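PDB 5BOV: putative epoxide hydrolase protein, which is a putative epoxide hydrolase of the alpha/beta-hydrolase family, with monoacylglycerol lipase activity also suggested tentatively for it. Local coordinates for residues A169-R172 with F178-F181; V63-G68 with A201-N206; W156-Y161 with G256-A261; F160-P165 with A211-N216; I35-W40 with R114-V119. One frame throughout, in Å; residues are numbered along the deposited sequence.

Contact 1 of 5, residues A169-R172 with F178-F181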
# COMPACT_ATOMS: atom_id res chain seq x y z
N ALA A 169 -19.02 2.73 -12.99
CA ALA A 169 -20.32 3.00 -12.43
C ALA A 169 -20.70 2.05 -11.27
O ALA A 169 -21.26 2.49 -10.28
CB ALA A 169 -21.40 2.95 -13.54
N GLY A 170 -20.38 0.77 -11.41
CA GLY A 170 -20.62 -0.19 -10.38
C GLY A 170 -19.85 0.14 -9.11
O GLY A 170 -20.38 0.06 -7.99
N TYR A 171 -18.60 0.52 -9.29
CA TYR A 171 -17.76 0.78 -8.10
C TYR A 171 -18.24 2.02 -7.40
O TYR A 171 -18.22 2.11 -6.18
CB TYR A 171 -16.26 0.80 -8.44
CG TYR A 171 -15.38 0.72 -7.19
CD1 TYR A 171 -15.49 -0.38 -6.32
CD2 TYR A 171 -14.49 1.72 -6.88
CE1 TYR A 171 -14.74 -0.41 -5.15
CE2 TYR A 171 -13.72 1.70 -5.71
CZ TYR A 171 -13.84 0.63 -4.87
OH TYR A 171 -13.13 0.55 -3.68
N ARG A 172 -18.65 3.00 -8.19
CA ARG A 172 -19.18 4.26 -7.62
C ARG A 172 -20.52 4.05 -6.95
O ARG A 172 -20.76 4.57 -5.85
CB ARG A 172 -19.30 5.33 -8.67
CG ARG A 172 -19.86 6.66 -8.13
CD ARG A 172 -19.66 7.78 -9.11
NE ARG A 172 -18.29 8.25 -9.07
CZ ARG A 172 -17.42 8.22 -10.07
NH1 ARG A 172 -17.72 7.73 -11.26
NH2 ARG A 172 -16.20 8.72 -9.84
N PHE A 178 -19.02 -3.54 -2.74
CA PHE A 178 -18.01 -4.05 -3.66
C PHE A 178 -16.69 -4.26 -2.88
O PHE A 178 -16.14 -5.37 -2.92
CB PHE A 178 -17.80 -3.10 -4.84
CG PHE A 178 -17.01 -3.74 -5.96
CD1 PHE A 178 -15.66 -3.97 -5.87
CD2 PHE A 178 -17.65 -4.14 -7.13
CE1 PHE A 178 -14.96 -4.61 -6.89
CE2 PHE A 178 -16.94 -4.76 -8.15
CZ PHE A 178 -15.61 -5.04 -8.03
N ALA A 179 -16.31 -3.28 -2.08
CA ALA A 179 -15.07 -3.43 -1.31
C ALA A 179 -15.24 -4.56 -0.31
O ALA A 179 -14.28 -5.31 -0.06
CB ALA A 179 -14.70 -2.12 -0.62
N LYS A 180 -16.40 -4.68 0.32
CA LYS A 180 -16.55 -5.74 1.31
C LYS A 180 -16.44 -7.14 0.66
O LYS A 180 -15.85 -8.03 1.21
CB LYS A 180 -17.91 -5.62 2.07
CG LYS A 180 -17.98 -6.50 3.31
CD LYS A 180 -19.33 -6.20 4.02
CE LYS A 180 -19.34 -6.76 5.43
NZ LYS A 180 -20.58 -6.42 6.16
N PHE A 181 -17.04 -7.29 -0.53
CA PHE A 181 -16.90 -8.52 -1.26
C PHE A 181 -15.43 -8.84 -1.59
O PHE A 181 -14.97 -9.96 -1.40
CB PHE A 181 -17.78 -8.38 -2.52
CG PHE A 181 -17.86 -9.63 -3.35
CD1 PHE A 181 -18.73 -10.64 -3.03
CD2 PHE A 181 -17.09 -9.76 -4.44
CE1 PHE A 181 -18.83 -11.80 -3.82
CE2 PHE A 181 -17.15 -10.87 -5.22
CZ PHE A 181 -17.98 -11.92 -4.89
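Tyr171 and Phe178 both swing CG away from the backbone N to lie beside the carbonyl carbon (chi1 -165° and -166°), and in doing so bring their rings together across the gap between two consecutive helices. The rings form an offset edge-to-face pair: their planes stand at 86°, with centroids 5.4 Å apart, and the edge of Tyr171 is turned to the face of Phe178. That edge is the CD1-CE1 side of the tyrosine. Tyr171 CD1 lies 3.6 Å from Phe178 CD1, and Tyr171 CE1 is 3.7 Å from the same phenylalanine atom, while Phe178 CG sits in the plane of the tyrosine ring. Farther along, the hydroxyl Tyr171 OH passes Ala179 CB at 4.4 Å, a loose van der Waals touch, and finds its polar partner in His209 NE2. The bond to His209 fixes the far end of the side chain, while Phe178 packed along one edge probably hinders turning of the ring. The pair joins helix 165-173 to helix 175-186 soon after the chain has turned between them. Phe162 of helix 157-162 adds a third ring against both, Val210 and Thr213 of helix 209-220 press on Tyr171, and Phe197 of helix 194-201 meets Ala179.

Contact 2 of 5, residues V63-G68 with A201-N206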
# COMPACT_ATOMS: atom_id res chain seq x y z
N VAL A 63 1.30 6.95 9.75
CA VAL A 63 0.37 6.10 8.98
C VAL A 63 -0.56 6.99 8.12
O VAL A 63 -1.54 7.55 8.66
CB VAL A 63 -0.49 5.20 9.89
CG1 VAL A 63 -1.19 4.14 9.08
CG2 VAL A 63 0.34 4.54 10.98
N PRO A 64 -0.22 7.20 6.83
CA PRO A 64 -0.99 8.07 6.01
C PRO A 64 -2.07 7.42 5.22
O PRO A 64 -1.92 6.27 4.80
CB PRO A 64 0.08 8.63 5.05
CG PRO A 64 1.02 7.46 4.85
CD PRO A 64 1.02 6.74 6.15
N TYR A 65 -3.13 8.17 4.96
CA TYR A 65 -4.08 7.77 3.92
C TYR A 65 -3.42 8.02 2.57
O TYR A 65 -2.90 9.13 2.29
CB TYR A 65 -5.37 8.57 3.97
CG TYR A 65 -6.29 8.33 5.13
CD1 TYR A 65 -7.00 7.14 5.23
CD2 TYR A 65 -6.49 9.30 6.12
CE1 TYR A 65 -7.96 6.95 6.22
CE2 TYR A 65 -7.37 9.10 7.17
CZ TYR A 65 -8.13 7.93 7.20
OH TYR A 65 -9.02 7.71 8.21
N LEU A 66 -3.43 7.04 1.69
CA LEU A 66 -3.00 7.25 0.31
C LEU A 66 -3.99 8.22 -0.45
O LEU A 66 -5.10 8.40 -0.03
CB LEU A 66 -2.91 5.92 -0.42
CG LEU A 66 -1.89 4.90 0.13
CD1 LEU A 66 -1.98 3.66 -0.76
CD2 LEU A 66 -0.49 5.45 0.14
N ARG A 67 -3.50 8.78 -1.56
CA ARG A 67 -4.39 9.52 -2.44
C ARG A 67 -5.64 8.66 -2.76
O ARG A 67 -5.52 7.44 -2.98
CB ARG A 67 -3.64 9.97 -3.69
CG ARG A 67 -3.04 8.85 -4.56
CD ARG A 67 -2.58 9.37 -5.93
NE ARG A 67 -1.57 10.38 -5.78
CZ ARG A 67 -1.30 11.36 -6.66
NH1 ARG A 67 -1.92 11.40 -7.86
NH2 ARG A 67 -0.41 12.27 -6.38
N GLY A 68 -6.81 9.26 -2.67
CA GLY A 68 -8.07 8.57 -2.85
C GLY A 68 -8.69 7.96 -1.60
O GLY A 68 -9.66 7.23 -1.71
N ALA A 201 -14.63 1.50 5.44
CA ALA A 201 -15.49 1.93 4.34
C ALA A 201 -15.73 3.42 4.34
O ALA A 201 -15.87 4.04 3.29
CB ALA A 201 -16.81 1.19 4.38
N ARG A 202 -15.78 4.00 5.53
CA ARG A 202 -15.94 5.43 5.62
C ARG A 202 -14.87 6.17 4.81
O ARG A 202 -15.13 7.21 4.14
CB ARG A 202 -16.02 5.82 7.19
CG ARG A 202 -16.11 7.29 7.46
CD ARG A 202 -15.96 7.73 8.97
NE ARG A 202 -15.74 9.19 8.85
CZ ARG A 202 -16.71 10.11 8.59
NH1 ARG A 202 -18.04 9.79 8.51
NH2 ARG A 202 -16.35 11.41 8.46
N ALA A 203 -13.63 5.70 4.87
CA ALA A 203 -12.54 6.30 4.15
C ALA A 203 -12.60 6.07 2.65
O ALA A 203 -12.10 6.89 1.89
CB ALA A 203 -11.20 5.77 4.68
N LEU A 204 -13.31 5.01 2.21
CA LEU A 204 -13.55 4.80 0.80
C LEU A 204 -14.55 5.72 0.18
O LEU A 204 -14.73 5.69 -1.03
CB LEU A 204 -13.95 3.33 0.53
CG LEU A 204 -13.06 2.26 1.22
CD1 LEU A 204 -13.54 0.84 0.91
CD2 LEU A 204 -11.58 2.38 0.85
N ASP A 205 -15.28 6.49 1.00
CA ASP A 205 -16.23 7.48 0.50
C ASP A 205 -15.55 8.80 0.18
O ASP A 205 -16.20 9.70 -0.32
CB ASP A 205 -17.35 7.67 1.54
CG ASP A 205 -18.25 6.46 1.65
OD1 ASP A 205 -18.44 5.70 0.65
OD2 ASP A 205 -18.76 6.22 2.76
N ASN A 206 -14.24 8.90 0.32
CA ASN A 206 -13.47 10.01 -0.21
C ASN A 206 -13.88 10.30 -1.65
O ASN A 206 -14.00 9.38 -2.47
CB ASN A 206 -11.96 9.63 -0.12
CG ASN A 206 -11.03 10.73 -0.66
OD1 ASN A 206 -11.02 10.98 -1.83
ND2 ASN A 206 -10.17 11.28 0.20
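Apolar packing joins Tyr65 to Ala203 through a single pair of atoms: Tyr65 CE1 lies 3.8 Å from Ala203 CB, with the methyl oblique to the ring. Both CB atoms are directed into the contact, the tyrosine CG lying opposite its carbonyl carbon (chi1 -70°). Asp43 touches both side chains from a loop.

Van der Waals contact of the Asn206 side chain with a peptide group makes up the rest. The carboxamide of Asn206 is laid against the peptide of Gly68, with Asn206 CG 3.7 Å from Gly68 C and Asn206 CB 3.7 Å from Gly68 O. The glycine has a positive phi, 90°. Chain order suggests the usual cap of epoxide-hydrolase relatives, with helices inserted after strand 127-133; here the loop between helices 194-201 and 209-220, probably part of that cap, meets the chain leaving the core strand at Val63-Pro64.

Hydrogen bonds run to residues alongside. Asn206 OD1 accepts from Asp208 N in an Asx turn ahead of helix 209-220, and its ND2 donates to Gly70 O and Thr72 O, so both ends of the amide are held. Gly68 O is bonded to His209 ND1, and Ala203 pairs with Gly70 through the backbone.

Contact 3 of 5, residues W156-Y161 with G256-A261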
# COMPACT_ATOMS: atom_id res chain seq x y z
N TRP A 156 -7.97 -11.92 -10.64
CA TRP A 156 -7.81 -10.46 -10.90
C TRP A 156 -9.09 -9.79 -11.55
O TRP A 156 -9.00 -8.70 -12.11
CB TRP A 156 -6.67 -10.21 -11.87
CG TRP A 156 -5.34 -10.25 -11.32
CD1 TRP A 156 -4.37 -11.24 -11.53
CD2 TRP A 156 -4.71 -9.19 -10.66
NE1 TRP A 156 -3.19 -10.84 -10.93
CE2 TRP A 156 -3.40 -9.62 -10.34
CE3 TRP A 156 -5.16 -7.94 -10.19
CZ2 TRP A 156 -2.50 -8.80 -9.63
CZ3 TRP A 156 -4.28 -7.12 -9.48
CH2 TRP A 156 -2.96 -7.56 -9.22
N TRP A 157 -10.22 -10.43 -11.43
CA TRP A 157 -11.45 -10.09 -12.21
C TRP A 157 -11.78 -8.58 -12.17
O TRP A 157 -12.16 -7.99 -13.16
CB TRP A 157 -12.65 -10.90 -11.79
CG TRP A 157 -13.21 -10.59 -10.49
CD1 TRP A 157 -12.72 -10.97 -9.28
CD2 TRP A 157 -14.36 -9.76 -10.23
NE1 TRP A 157 -13.50 -10.43 -8.29
CE2 TRP A 157 -14.49 -9.66 -8.84
CE3 TRP A 157 -15.27 -9.07 -11.05
CZ2 TRP A 157 -15.55 -8.96 -8.24
CZ3 TRP A 157 -16.30 -8.35 -10.45
CH2 TRP A 157 -16.41 -8.30 -9.05
N TYR A 158 -11.63 -8.02 -10.97
CA TYR A 158 -12.04 -6.67 -10.73
C TYR A 158 -11.26 -5.65 -11.54
O TYR A 158 -11.79 -4.62 -11.89
CB TYR A 158 -11.98 -6.31 -9.22
CG TYR A 158 -10.64 -6.63 -8.59
CD1 TYR A 158 -10.40 -7.92 -8.04
CD2 TYR A 158 -9.64 -5.70 -8.59
CE1 TYR A 158 -9.15 -8.23 -7.50
CE2 TYR A 158 -8.42 -6.00 -8.08
CZ TYR A 158 -8.19 -7.28 -7.54
OH TYR A 158 -6.94 -7.52 -6.99
N GLN A 159 -10.00 -5.93 -11.89
CA GLN A 159 -9.25 -4.95 -12.61
C GLN A 159 -9.82 -4.81 -14.01
O GLN A 159 -9.85 -3.73 -14.59
CB GLN A 159 -7.75 -5.27 -12.64
CG GLN A 159 -7.24 -6.33 -13.59
CD GLN A 159 -5.71 -6.49 -13.51
OE1 GLN A 159 -5.00 -5.65 -12.92
NE2 GLN A 159 -5.22 -7.55 -14.02
N PHE A 160 -10.27 -5.92 -14.55
CA PHE A 160 -10.94 -5.91 -15.89
C PHE A 160 -12.33 -5.28 -15.83
O PHE A 160 -12.68 -4.45 -16.73
CB PHE A 160 -11.01 -7.27 -16.53
CG PHE A 160 -9.69 -8.00 -16.49
CD1 PHE A 160 -8.65 -7.59 -17.30
CD2 PHE A 160 -9.53 -9.09 -15.67
CE1 PHE A 160 -7.40 -8.21 -17.23
CE2 PHE A 160 -8.29 -9.70 -15.57
CZ PHE A 160 -7.24 -9.27 -16.37
N TYR A 161 -13.08 -5.54 -14.75
CA TYR A 161 -14.31 -4.79 -14.52
C TYR A 161 -14.08 -3.27 -14.55
O TYR A 161 -14.74 -2.49 -15.24
CB TYR A 161 -14.87 -5.19 -13.17
CG TYR A 161 -16.23 -4.64 -12.82
CD1 TYR A 161 -17.35 -4.88 -13.65
CD2 TYR A 161 -16.47 -3.98 -11.67
CE1 TYR A 161 -18.62 -4.43 -13.30
CE2 TYR A 161 -17.74 -3.54 -11.30
CZ TYR A 161 -18.84 -3.78 -12.10
OH TYR A 161 -20.09 -3.31 -11.73
N GLY A 256 -6.23 -14.96 -0.67
CA GLY A 256 -7.00 -15.21 -1.88
C GLY A 256 -6.75 -14.27 -3.03
O GLY A 256 -7.26 -14.45 -4.15
N ALA A 257 -6.03 -13.20 -2.77
CA ALA A 257 -5.70 -12.22 -3.75
C ALA A 257 -4.50 -12.73 -4.55
O ALA A 257 -3.78 -13.61 -4.09
CB ALA A 257 -5.34 -10.93 -3.09
N PRO A 258 -4.37 -12.23 -5.80
CA PRO A 258 -3.26 -12.71 -6.66
C PRO A 258 -1.91 -12.31 -6.04
O PRO A 258 -1.78 -11.20 -5.49
CB PRO A 258 -3.47 -11.95 -7.96
CG PRO A 258 -4.84 -11.33 -7.90
CD PRO A 258 -5.22 -11.21 -6.47
N HIS A 259 -0.99 -13.25 -5.98
CA HIS A 259 0.34 -12.98 -5.43
C HIS A 259 1.37 -13.90 -6.04
O HIS A 259 1.04 -15.01 -6.39
CB HIS A 259 0.33 -13.11 -3.88
CG HIS A 259 -0.07 -14.45 -3.36
ND1 HIS A 259 -1.36 -14.86 -3.26
CD2 HIS A 259 0.67 -15.49 -2.90
CE1 HIS A 259 -1.42 -16.08 -2.73
NE2 HIS A 259 -0.18 -16.48 -2.51
N PRO A 260 2.64 -13.42 -6.15
CA PRO A 260 3.69 -14.31 -6.65
C PRO A 260 4.18 -15.33 -5.67
O PRO A 260 4.04 -15.19 -4.44
CB PRO A 260 4.84 -13.34 -7.00
CG PRO A 260 4.49 -12.03 -6.49
CD PRO A 260 3.15 -12.07 -5.83
N ALA A 261 4.76 -16.39 -6.20
CA ALA A 261 5.41 -17.35 -5.36
C ALA A 261 6.71 -16.71 -4.82
O ALA A 261 7.47 -16.08 -5.56
CB ALA A 261 5.76 -18.59 -6.13
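Pro258, the residue that packs on Trp156, lies between the two partners of a short bond: His259 ND1 donates to Ala257 O at 2.8 Å. It is nearly straight, 170° at the hydrogen, and the oxygen lies in the plane of the imidazole. The bond spans Pro258, whose ring faces the tryptophan. The proline lies over one face of the indole in a CH-pi contact. Pro258 CG stands 3.3 Å from the centroid of the five-membered ring of Trp156, only 9° off the ring normal. Its neighbour Pro258 CB is shifted toward the nitrogen side, 3.2 Å from Trp156 NE1 and 3.3 Å from Trp156 CE2, which makes for tight packing. On the opposite face Gln159 NE2 rides 3.4 Å above the plane, offset toward the rim, so the indole is held between a proline and an amide. Tyr158 adds a more distant touch at another part of the proline ring, its OH 4.1 Å from Pro258 CD. The contact joins the junction between helices 150-155 and 157-162, probably part of a helical cap, to the loop between core strand 247-252 and helix 262-265. Ser155 of helix 150-155 also meets the proline, Arg220 of helix 209-220 lies against Trp156, and the backbone of Gly256 is bonded to Ala186 at the end of helix 175-186.

Contact 4 of 5, residues F160-P165 with A211-N216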
# COMPACT_ATOMS: atom_id res chain seq x y z
N PHE A 160 -10.27 -5.92 -14.55
CA PHE A 160 -10.94 -5.91 -15.89
C PHE A 160 -12.33 -5.28 -15.83
O PHE A 160 -12.68 -4.45 -16.73
CB PHE A 160 -11.01 -7.27 -16.53
CG PHE A 160 -9.69 -8.00 -16.49
CD1 PHE A 160 -8.65 -7.59 -17.30
CD2 PHE A 160 -9.53 -9.09 -15.67
CE1 PHE A 160 -7.40 -8.21 -17.23
CE2 PHE A 160 -8.29 -9.70 -15.57
CZ PHE A 160 -7.24 -9.27 -16.37
N TYR A 161 -13.08 -5.54 -14.75
CA TYR A 161 -14.31 -4.79 -14.52
C TYR A 161 -14.08 -3.27 -14.55
O TYR A 161 -14.74 -2.49 -15.24
CB TYR A 161 -14.87 -5.19 -13.17
CG TYR A 161 -16.23 -4.64 -12.82
CD1 TYR A 161 -17.35 -4.88 -13.65
CD2 TYR A 161 -16.47 -3.98 -11.67
CE1 TYR A 161 -18.62 -4.43 -13.30
CE2 TYR A 161 -17.74 -3.54 -11.30
CZ TYR A 161 -18.84 -3.78 -12.10
OH TYR A 161 -20.09 -3.31 -11.73
N PHE A 162 -13.05 -2.83 -13.79
CA PHE A 162 -12.71 -1.40 -13.66
C PHE A 162 -12.23 -0.75 -14.99
O PHE A 162 -12.22 0.45 -15.13
CB PHE A 162 -11.66 -1.15 -12.55
CG PHE A 162 -12.13 -1.51 -11.14
CD1 PHE A 162 -13.46 -1.49 -10.78
CD2 PHE A 162 -11.16 -1.81 -10.18
CE1 PHE A 162 -13.83 -1.88 -9.51
CE2 PHE A 162 -11.53 -2.16 -8.90
CZ PHE A 162 -12.88 -2.17 -8.57
N ALA A 163 -11.87 -1.57 -15.97
CA ALA A 163 -11.45 -1.06 -17.26
C ALA A 163 -12.63 -0.56 -18.11
O ALA A 163 -12.39 0.03 -19.14
CB ALA A 163 -10.70 -2.14 -18.01
N THR A 164 -13.88 -0.87 -17.70
CA THR A 164 -15.07 -0.51 -18.43
C THR A 164 -15.87 0.58 -17.76
O THR A 164 -15.77 0.75 -16.53
CB THR A 164 -16.00 -1.72 -18.61
OG1 THR A 164 -16.56 -2.11 -17.37
CG2 THR A 164 -15.23 -2.89 -19.25
N PRO A 165 -16.64 1.36 -18.52
CA PRO A 165 -17.51 2.34 -17.88
C PRO A 165 -18.51 1.72 -16.93
O PRO A 165 -18.77 2.31 -15.91
CB PRO A 165 -18.22 3.01 -19.06
CG PRO A 165 -17.26 2.89 -20.18
CD PRO A 165 -16.61 1.52 -19.99
N ALA A 211 -12.17 7.49 -8.63
CA ALA A 211 -11.33 7.91 -9.71
C ALA A 211 -9.93 7.29 -9.56
O ALA A 211 -9.32 6.82 -10.53
CB ALA A 211 -11.24 9.41 -9.80
N ILE A 212 -9.38 7.31 -8.34
CA ILE A 212 -8.03 6.77 -8.09
C ILE A 212 -8.01 5.27 -8.32
O ILE A 212 -7.03 4.73 -8.92
CB ILE A 212 -7.53 7.13 -6.68
CG1 ILE A 212 -7.35 8.63 -6.55
CG2 ILE A 212 -6.21 6.42 -6.35
CD1 ILE A 212 -6.33 9.26 -7.47
N THR A 213 -9.04 4.57 -7.85
CA THR A 213 -9.12 3.14 -8.03
C THR A 213 -9.12 2.80 -9.53
O THR A 213 -8.35 1.93 -10.01
CB THR A 213 -10.38 2.59 -7.39
OG1 THR A 213 -10.30 2.78 -5.97
CG2 THR A 213 -10.56 1.09 -7.64
N ILE A 214 -10.02 3.43 -10.28
CA ILE A 214 -10.15 3.09 -11.72
C ILE A 214 -8.86 3.44 -12.46
O ILE A 214 -8.39 2.67 -13.33
CB ILE A 214 -11.35 3.86 -12.31
CG1 ILE A 214 -12.65 3.43 -11.67
CG2 ILE A 214 -11.43 3.74 -13.83
CD1 ILE A 214 -12.95 1.99 -11.58
N SER A 215 -8.29 4.60 -12.14
CA SER A 215 -7.03 5.01 -12.72
C SER A 215 -5.92 3.98 -12.41
O SER A 215 -5.12 3.62 -13.30
CB SER A 215 -6.60 6.39 -12.26
OG SER A 215 -5.31 6.74 -12.75
N ASN A 216 -5.77 3.59 -11.15
CA ASN A 216 -4.77 2.59 -10.77
C ASN A 216 -4.83 1.34 -11.67
O ASN A 216 -3.79 0.92 -12.20
CB ASN A 216 -4.92 2.21 -9.29
CG ASN A 216 -3.95 1.13 -8.87
OD1 ASN A 216 -2.86 1.41 -8.39
ND2 ASN A 216 -4.36 -0.12 -9.02
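Phe162 and Ile214 bring the backbones of the two segments to within 5.5 Å, measured CA to CA, where helix 157-162 passes the middle of helix 209-220. Just beyond Phe162 the chain turns: Tyr161 O accepts from Thr164 N and also from the hydroxyl Thr164 OG1, the latter at 2.8 Å and in the carbonyl plane. As N-cap of the following helix 165-173, Thr164 also uses OG1 to hold Gly167 N, so one side chain links Tyr161 to the first turn of helix 165-173.

Across the contact no hydrogen bond forms and most touches are between carbons. The phenylalanine and isoleucine side chains cross at about a right angle, and the methyl Ile214 CD1 fits into the angle where the ring leaves its CB: it is 3.5 Å from Phe162 CB and 3.6 Å from Phe162 CD1. Farther along the same side of the ring, Thr213 CG2 comes to 3.6 Å from Phe162 CE2. The threonine methyl lies opposite its own backbone N, while OG1 turns back to His209 O one helical turn earlier. The second isoleucine branch, Ile214 CG2, touches Phe162 O at 3.6 Å, an oxygen whose hydrogen bond comes from Arg218 NE. With Tyr171, Phe178 and Trp40 around the same phenyl ring, this is helix-helix packing about an aromatic cluster, consistent with the helical cap inserted into an alpha/beta-hydrolase core.

Contact 5 of 5, residues I35-W40 with R114-V119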
# COMPACT_ATOMS: atom_id res chain seq x y z
N ILE A 35 7.06 4.21 8.49
CA ILE A 35 5.92 4.67 7.69
C ILE A 35 5.21 3.42 7.19
O ILE A 35 5.83 2.55 6.56
CB ILE A 35 6.34 5.59 6.52
CG1 ILE A 35 7.12 6.80 7.08
CG2 ILE A 35 5.10 6.01 5.73
CD1 ILE A 35 7.68 7.71 6.02
N LEU A 36 3.93 3.33 7.54
CA LEU A 36 3.13 2.13 7.30
C LEU A 36 2.10 2.51 6.25
O LEU A 36 1.25 3.36 6.48
CB LEU A 36 2.43 1.68 8.60
CG LEU A 36 3.37 1.38 9.79
CD1 LEU A 36 2.54 1.12 11.05
CD2 LEU A 36 4.32 0.24 9.49
N LEU A 37 2.09 1.73 5.15
CA LEU A 37 1.25 2.07 4.00
C LEU A 37 0.22 1.01 3.72
O LEU A 37 0.55 -0.20 3.51
CB LEU A 37 2.17 2.25 2.79
CG LEU A 37 3.24 3.33 2.88
CD1 LEU A 37 4.08 3.37 1.60
CD2 LEU A 37 2.68 4.72 3.18
N HIS A 38 -1.04 1.43 3.65
CA HIS A 38 -2.13 0.48 3.40
C HIS A 38 -2.30 0.17 1.91
O HIS A 38 -1.66 0.79 1.05
CB HIS A 38 -3.41 1.05 3.99
CG HIS A 38 -3.95 2.27 3.29
ND1 HIS A 38 -4.65 2.18 2.11
CD2 HIS A 38 -3.80 3.59 3.54
CE1 HIS A 38 -4.95 3.40 1.67
NE2 HIS A 38 -4.49 4.27 2.55
N GLY A 39 -3.22 -0.76 1.66
CA GLY A 39 -3.55 -1.19 0.35
C GLY A 39 -4.99 -0.89 -0.05
O GLY A 39 -5.71 -0.16 0.66
N TRP A 40 -5.38 -1.50 -1.16
CA TRP A 40 -6.75 -1.29 -1.76
C TRP A 40 -7.60 -2.57 -1.50
O TRP A 40 -7.07 -3.69 -1.77
CB TRP A 40 -6.69 -1.07 -3.27
CG TRP A 40 -8.03 -0.90 -3.85
CD1 TRP A 40 -8.71 0.25 -3.94
CD2 TRP A 40 -8.85 -1.90 -4.44
NE1 TRP A 40 -9.93 0.04 -4.51
CE2 TRP A 40 -10.05 -1.28 -4.83
CE3 TRP A 40 -8.73 -3.26 -4.60
CZ2 TRP A 40 -11.12 -2.01 -5.39
CZ3 TRP A 40 -9.75 -3.95 -5.21
CH2 TRP A 40 -10.96 -3.33 -5.57
N ARG A 114 3.67 -1.96 -3.04
CA ARG A 114 4.18 -1.42 -4.30
C ARG A 114 4.80 -0.05 -4.12
O ARG A 114 5.91 0.21 -4.56
CB ARG A 114 3.07 -1.35 -5.29
CG ARG A 114 3.47 -0.88 -6.64
CD ARG A 114 2.24 -0.69 -7.54
NE ARG A 114 1.49 0.46 -7.09
CZ ARG A 114 0.22 0.71 -7.35
NH1 ARG A 114 -0.52 -0.13 -8.05
NH2 ARG A 114 -0.31 1.87 -6.94
N THR A 115 4.13 0.80 -3.33
CA THR A 115 4.58 2.13 -3.12
C THR A 115 5.91 2.14 -2.31
O THR A 115 6.87 2.80 -2.70
CB THR A 115 3.51 2.96 -2.35
OG1 THR A 115 2.30 3.03 -3.14
CG2 THR A 115 3.97 4.31 -2.09
N ALA A 116 5.97 1.34 -1.25
CA ALA A 116 7.21 1.25 -0.48
C ALA A 116 8.36 0.66 -1.29
O ALA A 116 9.49 1.12 -1.18
CB ALA A 116 6.98 0.36 0.76
N ASP A 117 8.06 -0.36 -2.12
CA ASP A 117 8.99 -0.96 -3.01
C ASP A 117 9.62 0.15 -3.93
O ASP A 117 10.84 0.17 -4.13
CB ASP A 117 8.41 -2.02 -3.89
CG ASP A 117 7.99 -3.28 -3.15
OD1 ASP A 117 8.25 -3.42 -1.93
OD2 ASP A 117 7.27 -4.04 -3.81
N ILE A 118 8.76 0.98 -4.52
CA ILE A 118 9.21 2.02 -5.41
C ILE A 118 10.10 3.03 -4.66
O ILE A 118 11.16 3.42 -5.22
CB ILE A 118 8.04 2.72 -6.11
CG1 ILE A 118 7.38 1.76 -7.04
CG2 ILE A 118 8.53 3.99 -6.89
CD1 ILE A 118 6.01 2.23 -7.54
N VAL A 119 9.71 3.47 -3.48
CA VAL A 119 10.54 4.39 -2.73
C VAL A 119 11.91 3.77 -2.48
O VAL A 119 12.95 4.42 -2.67
CB VAL A 119 9.91 4.86 -1.42
CG1 VAL A 119 10.77 5.84 -0.73
CG2 VAL A 119 8.60 5.53 -1.76
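Leu37 reaches from the end of its strand to Thr115 and Ala116 on helix 111-122. Its CB leaves the backbone in the direction of that helix, and CG lies opposite the carbonyl carbon (chi1 -60°), where the side chain forks. One branch, CD1, continues the extended line of CA, CB and CG (chi2 179°) and makes all the contacts with the helix. The methyl Leu37 CD1 lies 3.8 Å from Thr115 CG2 and 4.0 Å from Thr115 CB; it is also 4.0 Å from the backbone nitrogen Ala116 N and, more loosely, 4.3 Å from Ala116 CB. The other branch, CD2, turns to the neighbouring strand and packs on the ring of Pro64.

Thr115 crosses the leucine at about a right angle and presents only its carbon side, its hydroxyl being bonded to Trp111 O within the helix. Leu37 also touches the strand-to-helix turn that carries the GxDxG pattern (Gly108, Asp110, Gly112), which probably forms the nucleophile elbow. Directly after the strand, residues 38 to 40 open an HGWP sequence, consistent with the HGXP oxyanion-hole motif of epoxide-hydrolase relatives. His38 ND1 donates to Gly39 O at 2.9 Å, its NE2 is bonded to Leu66 N, and Trp40 N to Asp110 OD2.

No hydrogen bond spans the two segments, so strand and helix meet here through van der Waals packing alone, while the loop's polar groups bond within the loop or to residues outside the two segments.

In the fold
From the N terminus, contact 5 closes first, joining strand 32-37 to helix 111-122 in the core. Before it closes, contact 2 has opened on the neighbouring strand 59-74, so the two cross; contact 2 closes only at residues 201-206, in a loop of the helical region. Contacts 3 and 4 both start from helix 157-162 and both cross contact 2. Contact 4 ends on helix 209-220, whereas contact 3 runs on past strand 247-252 to close the longer loop. Contact 1, the most local, joins consecutive helices within the spans of contacts 2, 3 and 4. Trp40 of contact 5 meets Tyr158, Phe162 and Tyr171, linking core and helices.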